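Local atomic coordinates of methylenetetrahydrofolate--tRNA-(uracil-5-)-methyltransferase TrmFO (Thermus thermophilus, PDB entry 3G5R), a protein that probably catalyses the folate-dependent formation of 5-methyluridine at position 54 of tRNAs, using FAD as cofactor and NADH or NADPH as reductant. Residues A[158-163]-A[304-309]; A[310-315]-A[390-395]. All blocks are in the same frame, centred on the assembly; numbering follows the deposited sequence.

Contact 1: residues A[158-163]-A[304-309]; sequences DAASPI and YGVMHR. With THG ((6S)-5,6,7,8-tetrahydrofolate), chain C.
Asp-158 to Ala-160 and Val-306 to Arg-309 run antiparallel, their short strand axes 4.8 Å apart at closest approach. They belong to strands 154-165 and 301-313, the latter at the border of a six-stranded antiparallel sheet. The pairing is irregular: Ala-160 N reaches Val-306 O in a straight bond of 2.9 Å, whereas the return bond from Val-306 N to Ala-160 O is weak. A second pair of bonds joins Asp-158 to His-308, and there too the one from His-308 N to Asp-158 O is weak. The aspartate side chain gives the same His-308 N a second, shorter acceptor: with CG set between its own backbone N and carbonyl carbon (chi1 55°), the carboxylate curls back over the neighbouring strand and OD2 accepts at 2.8 Å. One methyl, Val-306 CG2, fills in beside both carboxylate oxygens and also touches Ala-160 CB. On the opposite face of the sheet from Asp-158 and Val-306, Met-307 rests CG against Ala-159 CA, and Pro-225 packs on the same methionine. The imidazole of His-308 lies face to face with the pterin of the bound tetrahydrofolate, C8A standing 3.5 Å off the ring plane, over its centre. Arg-309 O takes a hydrogen bond from the pterin amino group. At the in-plane edge of the imidazole a water links ND1, at 3.1 Å, to Asp-158 OD1, to which it donates.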
# COMPACT_ATOMS: atom_id res chain seq x y z
N ASP A 158 10.06 -3.93 4.94
CA ASP A 158 8.75 -4.34 5.41
C ASP A 158 8.79 -5.81 5.80
O ASP A 158 9.66 -6.57 5.36
CB ASP A 158 7.61 -3.99 4.43
CG ASP A 158 7.83 -4.54 3.03
OD1 ASP A 158 7.19 -4.01 2.09
OD2 ASP A 158 8.59 -5.51 2.85
N ALA A 159 7.89 -6.19 6.69
CA ALA A 159 7.76 -7.56 7.16
C ALA A 159 6.29 -7.70 7.48
O ALA A 159 5.87 -7.56 8.63
CB ALA A 159 8.60 -7.78 8.38
N ALA A 160 5.51 -7.94 6.44
CA ALA A 160 4.06 -7.88 6.55
C ALA A 160 3.49 -9.27 6.67
O ALA A 160 3.91 -10.20 5.98
CB ALA A 160 3.49 -7.17 5.35
N SER A 161 2.53 -9.42 7.57
CA SER A 161 1.78 -10.65 7.69
C SER A 161 0.54 -10.53 6.81
O SER A 161 0.12 -9.42 6.46
CB SER A 161 1.39 -10.90 9.14
OG SER A 161 0.69 -9.79 9.67
N PRO A 162 -0.04 -11.67 6.43
CA PRO A 162 -1.23 -11.66 5.58
C PRO A 162 -2.41 -10.99 6.29
O PRO A 162 -2.58 -11.14 7.50
CB PRO A 162 -1.53 -13.15 5.36
CG PRO A 162 -0.25 -13.85 5.66
CD PRO A 162 0.45 -13.03 6.69
N ILE A 163 -3.21 -10.27 5.52
CA ILE A 163 -4.40 -9.62 6.03
C ILE A 163 -5.62 -10.24 5.35
O ILE A 163 -5.64 -10.38 4.13
CB ILE A 163 -4.37 -8.11 5.75
CG1 ILE A 163 -3.27 -7.44 6.58
CG2 ILE A 163 -5.73 -7.48 6.06
CD1 ILE A 163 -3.12 -5.96 6.30
N TYR A 304 -1.37 -9.98 0.80
CA TYR A 304 -0.49 -11.10 1.10
C TYR A 304 0.76 -10.64 1.84
O TYR A 304 1.18 -9.50 1.73
CB TYR A 304 -0.11 -11.85 -0.18
CG TYR A 304 -1.19 -12.80 -0.64
CD1 TYR A 304 -1.23 -14.11 -0.16
CD2 TYR A 304 -2.18 -12.40 -1.53
CE1 TYR A 304 -2.22 -14.99 -0.56
CE2 TYR A 304 -3.18 -13.27 -1.93
CZ TYR A 304 -3.19 -14.57 -1.44
OH TYR A 304 -4.17 -15.45 -1.83
N GLY A 305 1.33 -11.55 2.63
CA GLY A 305 2.54 -11.24 3.36
C GLY A 305 3.74 -11.07 2.43
O GLY A 305 3.83 -11.72 1.39
N VAL A 306 4.65 -10.20 2.83
CA VAL A 306 5.89 -9.99 2.08
C VAL A 306 7.01 -9.56 3.01
O VAL A 306 6.76 -9.06 4.11
CB VAL A 306 5.74 -8.90 0.99
CG1 VAL A 306 4.73 -9.33 -0.07
CG2 VAL A 306 5.35 -7.58 1.62
N MET A 307 8.24 -9.74 2.56
CA MET A 307 9.40 -9.27 3.28
C MET A 307 10.42 -8.75 2.28
O MET A 307 11.07 -9.53 1.60
CB MET A 307 9.97 -10.38 4.15
CG MET A 307 9.00 -10.81 5.24
SD MET A 307 9.64 -12.11 6.30
CE MET A 307 11.12 -11.32 6.92
N HIS A 308 10.52 -7.43 2.18
CA HIS A 308 11.35 -6.78 1.17
C HIS A 308 12.18 -5.66 1.75
O HIS A 308 11.78 -5.01 2.72
CB HIS A 308 10.48 -6.14 0.08
CG HIS A 308 9.73 -7.12 -0.76
ND1 HIS A 308 8.42 -6.92 -1.15
CD2 HIS A 308 10.11 -8.30 -1.31
CE1 HIS A 308 8.03 -7.94 -1.89
NE2 HIS A 308 9.03 -8.79 -2.00
N ARG A 309 13.33 -5.41 1.13
CA ARG A 309 14.01 -4.14 1.29
C ARG A 309 13.06 -3.07 0.72
O ARG A 309 12.70 -3.11 -0.45
CB ARG A 309 15.33 -4.16 0.53
CG ARG A 309 15.98 -2.81 0.33
CD ARG A 309 16.71 -2.33 1.56
NE ARG A 309 17.37 -1.06 1.27
CZ ARG A 309 16.81 0.13 1.48
NH1 ARG A 309 15.60 0.20 2.02
NH2 ARG A 309 17.47 1.23 1.17
N3 THG C . 8.52 -4.03 -3.23
C2 THG C . 9.82 -4.01 -2.85
N1 THG C . 10.70 -4.97 -3.31
C8A THG C . 10.27 -5.94 -4.15
C4A THG C . 8.91 -5.98 -4.56
C4 THG C . 8.07 -5.05 -4.11
N8 THG C . 11.21 -6.99 -4.65
C7 THG C . 10.77 -7.82 -5.79
C6 THG C . 9.28 -8.14 -5.68
N5 THG C . 8.48 -6.99 -5.47
O4 THG C . 6.72 -5.07 -4.50
N2 THG C . 10.30 -2.96 -1.97
O HOH W 1 6.58 -4.51 -0.32

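Contact 2: residues A[310-315]-A[390-395]; sequences NTYLNA and FQPMYA. With THG ((6S)-5,6,7,8-tetrahydrofolate), chain C; EDO (1,2-ethanediol), chain E; EDO (1,2-ethanediol), chain F.
Tyr-312 reaches from the strand to the irregular segment 390-395 and meets three consecutive residues there. Its hydroxyl donates to Phe-390 O at 2.7 Å, approaching in the carbonyl plane on a lone pair (C=O...O angle 141°). Pro-392 closes over one face of the phenol ring: CG stands 3.8 Å from the centroid and only 3° off the normal, a CH-pi contact, and CD comes nearest to Tyr-312 CZ. With CG anti to the backbone N (chi1 167°), Phe-390 carries its ring off to the strand, where it crosses the tyrosine obliquely, CD2 lying 3.8 Å from Tyr-312 CE2. The far end of that phenyl group touches Leu-313 O and Ala-315 CB, and Leu-382 of helix 374-384 packs on it as well. The fold here joins the end of the sheet strand 301-313 to the loop between helices 374-384 and 409-430. Where the strand ends, Asn-314 is the N-cap of helix 315-318, its OD1 accepting from Arg-317 N. The other side is looser and partly wet. A water donates to Tyr-312 OH and accepts from Gln-391 NE2, two groups that pass 3.4 Å apart at a poor angle for a direct bond. A phenylalanine in place of Tyr-312 would probably leave Phe-390 O without its donor from the strand and the water that bridges to Gln-391 without one of its partners. An ethanediol, probably from the crystallisation liquor, spans from Asn-314 ND2 to Phe-390 O, giving that carbonyl a second donor; the same ND2 also bonds Pro-387 O. At the folate end, which is buried again, Asn-310 ND2 packs on Pro-392 CG, while OD1 accepts from the pterin N2 at 2.7 Å.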
# COMPACT_ATOMS: atom_id res chain seq x y z
N ASN A 310 12.65 -2.14 1.57
CA ASN A 310 11.57 -1.21 1.23
C ASN A 310 11.53 -0.06 2.23
O ASN A 310 11.04 -0.21 3.34
CB ASN A 310 10.24 -1.97 1.28
CG ASN A 310 9.07 -1.18 0.72
OD1 ASN A 310 8.87 -1.14 -0.50
ND2 ASN A 310 8.28 -0.57 1.60
N THR A 311 12.08 1.09 1.84
CA THR A 311 12.04 2.27 2.69
C THR A 311 10.66 2.91 2.65
O THR A 311 10.15 3.22 1.58
CB THR A 311 13.11 3.29 2.25
OG1 THR A 311 14.41 2.74 2.48
CG2 THR A 311 12.97 4.59 3.04
N TYR A 312 10.04 3.09 3.82
CA TYR A 312 8.73 3.73 3.87
C TYR A 312 8.46 4.39 5.22
O TYR A 312 9.09 4.07 6.22
CB TYR A 312 7.61 2.73 3.53
CG TYR A 312 7.34 1.68 4.60
CD1 TYR A 312 8.21 0.61 4.79
CD2 TYR A 312 6.21 1.76 5.40
CE1 TYR A 312 7.96 -0.35 5.75
CE2 TYR A 312 5.96 0.80 6.37
CZ TYR A 312 6.83 -0.25 6.54
OH TYR A 312 6.58 -1.20 7.50
N LEU A 313 7.52 5.33 5.22
CA LEU A 313 7.16 6.08 6.41
C LEU A 313 5.98 5.47 7.15
O LEU A 313 5.17 4.75 6.56
CB LEU A 313 6.79 7.51 6.02
CG LEU A 313 7.90 8.34 5.38
CD1 LEU A 313 7.32 9.62 4.80
CD2 LEU A 313 8.97 8.65 6.41
N ASN A 314 5.89 5.75 8.44
CA ASN A 314 4.71 5.38 9.21
C ASN A 314 3.59 6.36 8.88
O ASN A 314 3.43 7.38 9.55
CB ASN A 314 5.00 5.39 10.71
CG ASN A 314 3.91 4.69 11.51
OD1 ASN A 314 2.73 5.01 11.39
ND2 ASN A 314 4.30 3.72 12.33
N ALA A 315 2.83 6.04 7.84
CA ALA A 315 1.80 6.95 7.36
C ALA A 315 0.76 7.32 8.42
O ALA A 315 0.40 8.49 8.54
CB ALA A 315 1.12 6.38 6.11
N PHE A 390 3.08 -0.60 11.52
CA PHE A 390 2.40 -0.34 10.26
C PHE A 390 3.22 -0.86 9.08
O PHE A 390 4.43 -0.64 9.01
CB PHE A 390 2.14 1.17 10.10
CG PHE A 390 1.72 1.57 8.71
CD1 PHE A 390 0.40 1.42 8.29
CD2 PHE A 390 2.65 2.08 7.82
CE1 PHE A 390 0.02 1.78 7.01
CE2 PHE A 390 2.27 2.45 6.53
CZ PHE A 390 0.95 2.30 6.13
N GLN A 391 2.53 -1.56 8.17
CA GLN A 391 3.12 -2.16 6.98
C GLN A 391 2.47 -1.56 5.74
O GLN A 391 1.35 -1.07 5.80
CB GLN A 391 2.88 -3.67 6.98
CG GLN A 391 3.54 -4.38 8.16
CD GLN A 391 5.05 -4.30 8.09
OE1 GLN A 391 5.64 -4.51 7.04
NE2 GLN A 391 5.68 -3.99 9.22
N PRO A 392 3.17 -1.61 4.59
CA PRO A 392 2.62 -1.01 3.37
C PRO A 392 1.35 -1.69 2.86
O PRO A 392 1.08 -2.84 3.19
CB PRO A 392 3.75 -1.17 2.35
CG PRO A 392 5.00 -1.35 3.18
CD PRO A 392 4.53 -2.15 4.37
N MET A 393 0.59 -0.97 2.05
CA MET A 393 -0.70 -1.45 1.59
C MET A 393 -0.83 -1.29 0.08
O MET A 393 -0.33 -0.32 -0.49
CB MET A 393 -1.82 -0.66 2.29
CG MET A 393 -3.23 -1.08 1.89
SD MET A 393 -3.56 -2.84 2.09
CE MET A 393 -3.12 -3.12 3.80
N TYR A 394 -1.48 -2.26 -0.56
CA TYR A 394 -1.84 -2.15 -1.97
C TYR A 394 -3.35 -2.19 -2.16
O TYR A 394 -4.08 -2.46 -1.22
CB TYR A 394 -1.10 -3.18 -2.85
CG TYR A 394 -1.32 -4.65 -2.54
CD1 TYR A 394 -0.30 -5.43 -2.01
CD2 TYR A 394 -2.53 -5.28 -2.84
CE1 TYR A 394 -0.48 -6.78 -1.76
CE2 TYR A 394 -2.72 -6.62 -2.59
CZ TYR A 394 -1.69 -7.37 -2.05
OH TYR A 394 -1.88 -8.72 -1.80
N ALA A 395 -3.82 -1.88 -3.37
CA ALA A 395 -5.25 -1.78 -3.62
C ALA A 395 -5.95 -3.12 -3.40
O ALA A 395 -5.49 -4.15 -3.89
CB ALA A 395 -5.50 -1.28 -5.04
N3 THG C . 8.52 -4.03 -3.23
C2 THG C . 9.82 -4.01 -2.85
N1 THG C . 10.70 -4.97 -3.31
C8A THG C . 10.27 -5.94 -4.15
C4A THG C . 8.91 -5.98 -4.56
C4 THG C . 8.07 -5.05 -4.11
N8 THG C . 11.21 -6.99 -4.65
C7 THG C . 10.77 -7.82 -5.79
C6 THG C . 9.28 -8.14 -5.68
N5 THG C . 8.48 -6.99 -5.47
O4 THG C . 6.72 -5.07 -4.50
N2 THG C . 10.30 -2.96 -1.97
C1 EDO E . 6.67 1.89 9.88
O1 EDO E . 6.18 0.80 10.67
C2 EDO E . 7.77 2.61 10.65
O2 EDO E . 7.22 3.17 11.85
C1 EDO F . -6.06 -9.69 -3.10
O1 EDO F . -6.35 -8.29 -2.94
C2 EDO F . -4.68 -10.01 -2.53
O2 EDO F . -3.65 -9.81 -3.51
O HOH W 2 8.67 -2.99 8.80

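In the fold
The two contacts follow one another along strand 301-313, their centres about 10 Å apart. The 390-395 loop ties them together: Gln-391 OE1 probably accepts from Ala-159 N at 2.8 Å, and Tyr-394 OH is 2.9 Å from Tyr-304 N, a probable hydrogen bond. Tetrahydrofolate spans the junction, its one amino group being shared by both contacts through residues that are neighbours in sequence. The bound FAD is close as well, about 7 Å from the side chain of His-308 and about 6 Å from that of Asn-310. Consecutive residues of one strand thus line the folate pocket next to the FAD, while 390-395 packs against the continuation of that strand, 310-315.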